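Local atomic coordinates of formate-dependent phosphoribosylglycinamide formyltransferase (Mycobacterium tuberculosis H37Rv, PDB entry 6KHR), a protein that belongs to the ATP-grasp superfamily and pairs its ATP-grasp domain with a Rossmann-like parallel sheet in a two-subunit assembly. Residues 27-32 with 90-95; 51-56 with 69-74; 43-48 with 331-336. All blocks are in the same frame, centred on the assembly; numbering follows the deposited sequence.

Overall arrangement
The three contacts show how chemistry follows place in an alpha/beta fold. Interactions 1 and 2 both build the parallel sheet, sharing neighbouring strands 28-32 and 51-56, and both depend on backbone hydrogen bonds; apolar side chains meet on both faces in interaction 1, on the Ile53 face in interaction 2. Interaction 1 lies at the centre of the sheet and is largely buried; interaction 2 adds the outermost strand, 69-72, and is only partly buried. Interaction 3, also buried, has no hydrogen bond between its segments: leucines, an isoleucine and the aliphatic part of an arginine join two helices on the face carrying Val29 and Phe92. Its centre is about 11 Å from that of interaction 1.

Interaction 1: residues 27-32 with 90-95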
# COMPACT_ATOMS: atom_id res chain seq x y z
N ARG A 27 15.02 14.57 6.32
CA ARG A 27 13.66 14.95 5.91
C ARG A 27 12.62 14.43 6.90
O ARG A 27 12.44 13.21 7.04
CB ARG A 27 13.34 14.44 4.50
CG ARG A 27 14.48 14.62 3.49
CD ARG A 27 13.99 14.63 2.05
NE ARG A 27 13.24 15.85 1.76
CZ ARG A 27 12.67 16.12 0.58
NH1 ARG A 27 12.74 15.25 -0.41
NH2 ARG A 27 12.01 17.26 0.41
N ARG A 28 11.95 15.34 7.60
CA ARG A 28 11.09 15.01 8.72
C ARG A 28 9.70 15.59 8.49
O ARG A 28 9.55 16.81 8.33
CB ARG A 28 11.68 15.52 10.04
CG ARG A 28 12.34 14.43 10.90
CD ARG A 28 13.37 14.99 11.88
NE ARG A 28 13.00 16.33 12.33
CZ ARG A 28 12.29 16.57 13.42
NH1 ARG A 28 11.89 15.57 14.20
NH2 ARG A 28 11.98 17.82 13.75
N VAL A 29 8.70 14.71 8.45
CA VAL A 29 7.31 15.08 8.24
C VAL A 29 6.59 14.87 9.56
O VAL A 29 6.87 13.91 10.27
CB VAL A 29 6.67 14.24 7.11
CG1 VAL A 29 5.26 14.75 6.79
CG2 VAL A 29 7.53 14.24 5.87
N MET A 30 5.68 15.77 9.89
CA MET A 30 4.90 15.67 11.11
C MET A 30 3.44 15.55 10.73
O MET A 30 2.93 16.36 9.95
CB MET A 30 5.15 16.87 12.03
CG MET A 30 4.47 16.76 13.37
SD MET A 30 4.69 18.20 14.43
CE MET A 30 6.40 18.03 14.90
N LEU A 31 2.77 14.55 11.27
CA LEU A 31 1.38 14.25 10.95
C LEU A 31 0.49 14.65 12.12
O LEU A 31 0.56 14.04 13.19
CB LEU A 31 1.21 12.77 10.63
CG LEU A 31 1.91 12.20 9.40
CD1 LEU A 31 1.59 10.73 9.32
CD2 LEU A 31 1.43 12.89 8.15
N LEU A 32 -0.34 15.66 11.91
CA LEU A 32 -1.36 16.03 12.89
C LEU A 32 -2.56 15.10 12.70
O LEU A 32 -3.30 15.20 11.71
CB LEU A 32 -1.74 17.50 12.74
CG LEU A 32 -0.91 18.57 13.47
CD1 LEU A 32 0.49 18.10 13.83
CD2 LEU A 32 -0.86 19.86 12.67
N PRO A 90 9.75 20.35 12.45
CA PRO A 90 9.75 19.45 11.30
C PRO A 90 9.86 20.20 9.98
O PRO A 90 9.45 21.36 9.85
CB PRO A 90 8.39 18.76 11.40
CG PRO A 90 7.52 19.80 11.99
CD PRO A 90 8.38 20.52 13.00
N ASP A 91 10.40 19.51 8.98
CA ASP A 91 10.47 20.08 7.63
C ASP A 91 9.08 20.31 7.05
O ASP A 91 8.82 21.36 6.43
CB ASP A 91 11.27 19.16 6.72
CG ASP A 91 12.60 18.78 7.31
OD1 ASP A 91 13.43 19.67 7.56
OD2 ASP A 91 12.81 17.57 7.54
N PHE A 92 8.16 19.34 7.23
CA PHE A 92 6.80 19.44 6.71
C PHE A 92 5.79 19.22 7.82
O PHE A 92 5.98 18.36 8.68
CB PHE A 92 6.54 18.42 5.61
CG PHE A 92 7.46 18.56 4.46
CD1 PHE A 92 7.19 19.46 3.45
CD2 PHE A 92 8.62 17.80 4.39
CE1 PHE A 92 8.04 19.59 2.39
CE2 PHE A 92 9.48 17.93 3.33
CZ PHE A 92 9.19 18.83 2.32
N LEU A 93 4.70 20.00 7.77
CA LEU A 93 3.61 19.91 8.74
C LEU A 93 2.32 19.54 8.01
O LEU A 93 1.74 20.38 7.31
CB LEU A 93 3.47 21.23 9.50
CG LEU A 93 2.44 21.28 10.61
CD1 LEU A 93 2.62 20.13 11.58
CD2 LEU A 93 2.53 22.63 11.35
N VAL A 94 1.87 18.30 8.19
CA VAL A 94 0.70 17.74 7.50
C VAL A 94 -0.47 17.58 8.47
O VAL A 94 -0.36 16.88 9.48
CB VAL A 94 1.03 16.39 6.84
CG1 VAL A 94 -0.02 16.07 5.81
CG2 VAL A 94 2.38 16.43 6.21
N THR A 95 -1.60 18.18 8.12
CA THR A 95 -2.80 18.17 8.93
C THR A 95 -3.72 17.09 8.39
O THR A 95 -4.31 17.24 7.32
CB THR A 95 -3.49 19.54 8.89
OG1 THR A 95 -2.50 20.58 8.87
CG2 THR A 95 -4.36 19.72 10.11
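Met30, in strand 28-32, meets Pro90, just before strand 92-95; the two strands run parallel, their axes 20° apart. Met30 can be followed outward atom by atom. Its CB passes Phe92 O and the ring of Pro90, with CG of the proline 3.8 Å from Met30 CB. The chain then leaves the strand with CG anti to the backbone N (chi1 -175°), which carries SD to a place between Pro90 and Leu93, 4.0 Å from Leu93 CD1. A bend at the last torsion, -72°, turns the methyl back over the proline, and Met30 CE comes to rest 3.6 Å from Pro90 CG. Further along the same face, both methyls of Leu32 touch Leu93 CD1, each 3.7 Å from it.

The opposite face carries Val29, Leu31, Phe92 and Val94. There Val29 CG2 lies 4.0 Å from Phe92 CD2, while Leu31 CD2 runs alongside Val94 and approaches its CB to 3.8 Å. Arg27 reaches the edge of the Phe92 ring, in its plane, with NH2 3.8 Å from CZ, at the border of the contact.

Backbone bonds alternate between the strands: Phe92 N gives to Arg28 O, Met30 N to Phe92 O, Val94 N to Met30 O and Leu32 N to Val94 O. The backbone polar groups of Met30 and the N-H of Leu32 thus bond to strand 92-95, whereas those of Val29 and Leu31 bond to strand 51-56, as expected at the centre of a parallel sheet. This is the middle of the Rossmann-like domain. Helix 78-88 covers the Met30 face through Ile85 and Leu88, and helix 325-334 covers the Val29 face through Ile333 and Leu334.

Interaction 2: residues 51-56 with 69-74; sequences EVIAVD and QSVVVT
Strands 51-56 and 69-72 run parallel, 19° apart, and are joined by an alternating series in which Gln69 N gives to Val52 O, Ala54 N to Gln69 O, Val71 N to Ala54 O, Asp56 N to Val71 O and, just past the second strand, Val73 N to Asp56 O. The carbonyl of Gln69 points almost straight at Ala54 N, 2.9 Å from Gln69 O, while the N-H itself is somewhat bent (158°). CA-H...O contacts fill in between, among them Val55 CA to Val71 O at 3.3 Å.

Ile53, Val55, Gln69 and Val71 share one face. Ile53 sends its two branches to different partners: CG1 lies 3.9 Å from Gln69 OE1, and CG2, anti to the backbone N, comes equally near Val71 CG2. Val55 is likewise divided. Its CG2 runs alongside Val71, 3.9 Å from CB, while CG1 reaches across to Val73 CG2. Asp56, on the other face with Ala54, Ser70 and Val72, has its carboxylate engaged outside the pair: OD2 accepts a hydrogen bond from Ser34 N.

The pair belongs to a beta-alpha-beta crossover, with helix 62-66 linking the strands. That helix covers Ala54 and Ser70 through His64; helix 78-88 covers Ile53 and Gln69 with Leu88, and Val73 with Val84. Strand 28-32 flanks 51-56, leaving 69-72 outermost in this chain's sheet.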
# COMPACT_ATOMS: atom_id res chain seq x y z
N GLU A 51 11.61 10.32 7.81
CA GLU A 51 11.19 10.12 9.19
C GLU A 51 9.84 10.78 9.41
O GLU A 51 9.61 11.91 8.96
CB GLU A 51 12.22 10.71 10.15
CG GLU A 51 12.75 9.76 11.20
CD GLU A 51 13.71 10.44 12.20
OE1 GLU A 51 13.61 11.67 12.40
OE2 GLU A 51 14.56 9.73 12.77
N VAL A 52 8.94 10.11 10.13
CA VAL A 52 7.61 10.65 10.39
C VAL A 52 7.35 10.73 11.89
O VAL A 52 7.58 9.76 12.62
CB VAL A 52 6.49 9.84 9.71
CG1 VAL A 52 5.14 10.41 10.12
CG2 VAL A 52 6.67 9.85 8.20
N ILE A 53 6.84 11.88 12.33
CA ILE A 53 6.37 12.10 13.69
C ILE A 53 4.85 12.04 13.66
O ILE A 53 4.22 12.79 12.91
CB ILE A 53 6.86 13.45 14.21
CG1 ILE A 53 8.38 13.56 14.07
CG2 ILE A 53 6.39 13.68 15.64
CD1 ILE A 53 8.83 14.97 13.74
N ALA A 54 4.27 11.15 14.45
CA ALA A 54 2.82 11.04 14.54
C ALA A 54 2.34 11.70 15.83
O ALA A 54 2.75 11.32 16.93
CB ALA A 54 2.36 9.58 14.47
N VAL A 55 1.47 12.70 15.68
CA VAL A 55 0.93 13.47 16.79
C VAL A 55 -0.55 13.15 16.91
O VAL A 55 -1.26 13.07 15.90
CB VAL A 55 1.15 14.98 16.59
CG1 VAL A 55 0.60 15.75 17.76
CG2 VAL A 55 2.62 15.29 16.37
N ASP A 56 -1.02 12.98 18.15
CA ASP A 56 -2.45 12.85 18.40
C ASP A 56 -2.73 13.18 19.86
O ASP A 56 -1.81 13.46 20.63
CB ASP A 56 -2.97 11.47 18.01
CG ASP A 56 -4.45 11.49 17.63
OD1 ASP A 56 -5.20 12.28 18.25
OD2 ASP A 56 -4.84 10.75 16.70
N GLN A 69 8.59 8.61 15.53
CA GLN A 69 8.47 9.34 16.79
C GLN A 69 7.00 9.60 17.04
O GLN A 69 6.28 10.02 16.13
CB GLN A 69 9.26 10.64 16.73
CG GLN A 69 9.27 11.40 18.02
CD GLN A 69 10.28 12.52 17.99
OE1 GLN A 69 10.91 12.76 16.96
NE2 GLN A 69 10.43 13.22 19.11
N SER A 70 6.56 9.32 18.26
CA SER A 70 5.17 9.51 18.66
C SER A 70 5.09 10.67 19.64
O SER A 70 6.00 10.90 20.44
CB SER A 70 4.60 8.23 19.29
OG SER A 70 4.49 7.19 18.33
N VAL A 71 3.99 11.41 19.55
CA VAL A 71 3.78 12.58 20.39
C VAL A 71 2.31 12.64 20.75
O VAL A 71 1.44 12.41 19.91
CB VAL A 71 4.25 13.88 19.68
CG1 VAL A 71 3.85 15.10 20.50
CG2 VAL A 71 5.76 13.86 19.48
N VAL A 72 2.04 12.93 22.02
CA VAL A 72 0.69 13.10 22.54
C VAL A 72 0.53 14.56 22.92
O VAL A 72 1.27 15.07 23.78
CB VAL A 72 0.44 12.19 23.74
CG1 VAL A 72 -0.82 12.62 24.46
CG2 VAL A 72 0.35 10.74 23.29
N VAL A 73 -0.41 15.25 22.28
CA VAL A 73 -0.78 16.60 22.71
C VAL A 73 -2.24 16.81 22.37
O VAL A 73 -2.74 16.30 21.36
CB VAL A 73 0.07 17.71 22.05
CG1 VAL A 73 0.91 18.43 23.10
CG2 VAL A 73 0.91 17.15 20.92
N THR A 74 -2.93 17.56 23.22
CA THR A 74 -4.25 18.04 22.85
C THR A 74 -4.06 19.00 21.69
O THR A 74 -3.68 20.15 21.88
CB THR A 74 -4.95 18.70 24.03
OG1 THR A 74 -4.84 17.85 25.17
CG2 THR A 74 -6.42 18.93 23.71

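Interaction 3: residues 43-48 with 331-336; sequences IALQGL and RAILGL
A Schellman motif closes helix 325-334 at Gly335, and the leucines flanking that glycine, Leu334 and Leu336, pack against Leu48 at the end of helix 36-47. Gly335 leaves the helix with a positive phi of 76°. Two bonds reach back into the last turn, from Leu336 N to Arg331 O and from Gly335 N to Ala332 O, and they bring Leu336 round to the same neighbour that Leu334 touches.

Leu48 is the most engaged side chain. Its CD1 lies 3.9 Å from Leu334 CD1, the two leucines sliding past each other in opposite directions. The same methyl is 4.1 Å from Leu336 CD1. It also touches the aliphatic part of Arg331, with Leu48 CD1 4.0 Å from CG of the arginine, the two side chains crossing at about a right angle. One turn earlier Leu45 crosses Leu334 obliquely, placing its CD2 4.0 Å from Leu334 CG. Its other methyl, CD1, makes a looser contact with Ile333 CD1 at 4.4 Å.

Both helices lie over the same part of the parallel sheet: Leu45, Ile333 and Leu334 all touch Val29. Arg331 extends from CG to NE (chi3 -177°), and its NH2 forms a salt bridge with Asp381 of the second subunit, linking this buried packing to the dimer interface. At the helix end, Arg287 donates to Ala332 O and Ile333 O, a placement in which its positive charge would be favoured by the helix dipole.

No hydrogen bond joins the two segments, so their cohesion rests on van der Waals packing of leucines, Ile333 and the aliphatic part of Arg331, while NH2 of that arginine finds its partners on the second subunit and the last-turn carbonyls are met by the Schellman bonds and by Arg287.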
# COMPACT_ATOMS: atom_id res chain seq x y z
N ILE A 43 3.50 4.94 6.28
CA ILE A 43 4.25 3.91 5.57
C ILE A 43 4.76 4.47 4.25
O ILE A 43 5.95 4.39 3.95
CB ILE A 43 3.36 2.66 5.36
CG1 ILE A 43 3.15 1.92 6.67
CG2 ILE A 43 3.93 1.76 4.27
CD1 ILE A 43 2.00 0.91 6.61
N ALA A 44 3.86 5.08 3.48
CA ALA A 44 4.25 5.63 2.18
C ALA A 44 5.44 6.57 2.33
O ALA A 44 6.44 6.42 1.62
CB ALA A 44 3.07 6.34 1.54
N LEU A 45 5.36 7.51 3.27
CA LEU A 45 6.43 8.49 3.45
C LEU A 45 7.74 7.83 3.86
O LEU A 45 8.82 8.38 3.61
CB LEU A 45 6.03 9.52 4.50
CG LEU A 45 5.05 10.59 4.08
CD1 LEU A 45 4.51 11.28 5.31
CD2 LEU A 45 5.77 11.56 3.19
N GLN A 46 7.66 6.66 4.51
CA GLN A 46 8.87 6.00 4.97
C GLN A 46 9.53 5.23 3.85
O GLN A 46 10.76 5.10 3.84
CB GLN A 46 8.57 5.10 6.16
CG GLN A 46 8.41 5.88 7.46
CD GLN A 46 7.85 5.01 8.57
OE1 GLN A 46 7.46 3.87 8.32
NE2 GLN A 46 7.81 5.54 9.79
N GLY A 47 8.74 4.74 2.89
CA GLY A 47 9.31 4.14 1.70
C GLY A 47 10.11 5.13 0.88
O GLY A 47 11.08 4.76 0.21
N LEU A 48 9.71 6.40 0.90
CA LEU A 48 10.42 7.43 0.15
C LEU A 48 11.57 8.02 0.94
O LEU A 48 12.21 8.96 0.46
CB LEU A 48 9.46 8.54 -0.27
CG LEU A 48 8.28 8.27 -1.21
CD1 LEU A 48 7.30 9.47 -1.27
CD2 LEU A 48 8.78 7.94 -2.60
N ARG A 331 3.87 11.68 -1.97
CA ARG A 331 4.67 12.39 -2.98
C ARG A 331 4.35 13.88 -3.02
O ARG A 331 5.27 14.70 -3.19
CB ARG A 331 4.46 11.75 -4.36
CG ARG A 331 4.95 10.33 -4.42
CD ARG A 331 5.00 9.82 -5.86
NE ARG A 331 5.39 8.41 -5.93
CZ ARG A 331 5.85 7.81 -7.03
NH1 ARG A 331 5.98 8.49 -8.16
NH2 ARG A 331 6.19 6.53 -6.99
N ALA A 332 3.08 14.26 -2.83
CA ALA A 332 2.69 15.68 -2.85
C ALA A 332 3.31 16.45 -1.69
O ALA A 332 3.80 17.57 -1.88
CB ALA A 332 1.17 15.81 -2.82
N ILE A 333 3.26 15.89 -0.48
CA ILE A 333 3.88 16.52 0.68
C ILE A 333 5.33 16.85 0.39
O ILE A 333 5.82 17.93 0.73
CB ILE A 333 3.77 15.59 1.91
CG1 ILE A 333 2.35 15.58 2.46
CG2 ILE A 333 4.77 15.98 2.99
CD1 ILE A 333 2.13 14.44 3.36
N LEU A 334 6.05 15.90 -0.21
CA LEU A 334 7.47 16.03 -0.43
C LEU A 334 7.80 16.70 -1.76
O LEU A 334 8.99 16.88 -2.06
CB LEU A 334 8.14 14.64 -0.36
CG LEU A 334 8.10 13.84 0.95
CD1 LEU A 334 8.76 12.49 0.74
CD2 LEU A 334 8.78 14.57 2.12
N GLY A 335 6.80 17.05 -2.57
CA GLY A 335 7.06 17.80 -3.79
C GLY A 335 7.64 16.97 -4.91
O GLY A 335 8.49 17.46 -5.67
N LEU A 336 7.22 15.73 -5.04
CA LEU A 336 7.71 14.83 -6.06
C LEU A 336 6.65 14.62 -7.15
O LEU A 336 5.46 14.89 -6.95
CB LEU A 336 8.12 13.49 -5.43
CG LEU A 336 9.11 13.64 -4.26
CD1 LEU A 336 9.23 12.34 -3.46
CD2 LEU A 336 10.48 14.09 -4.77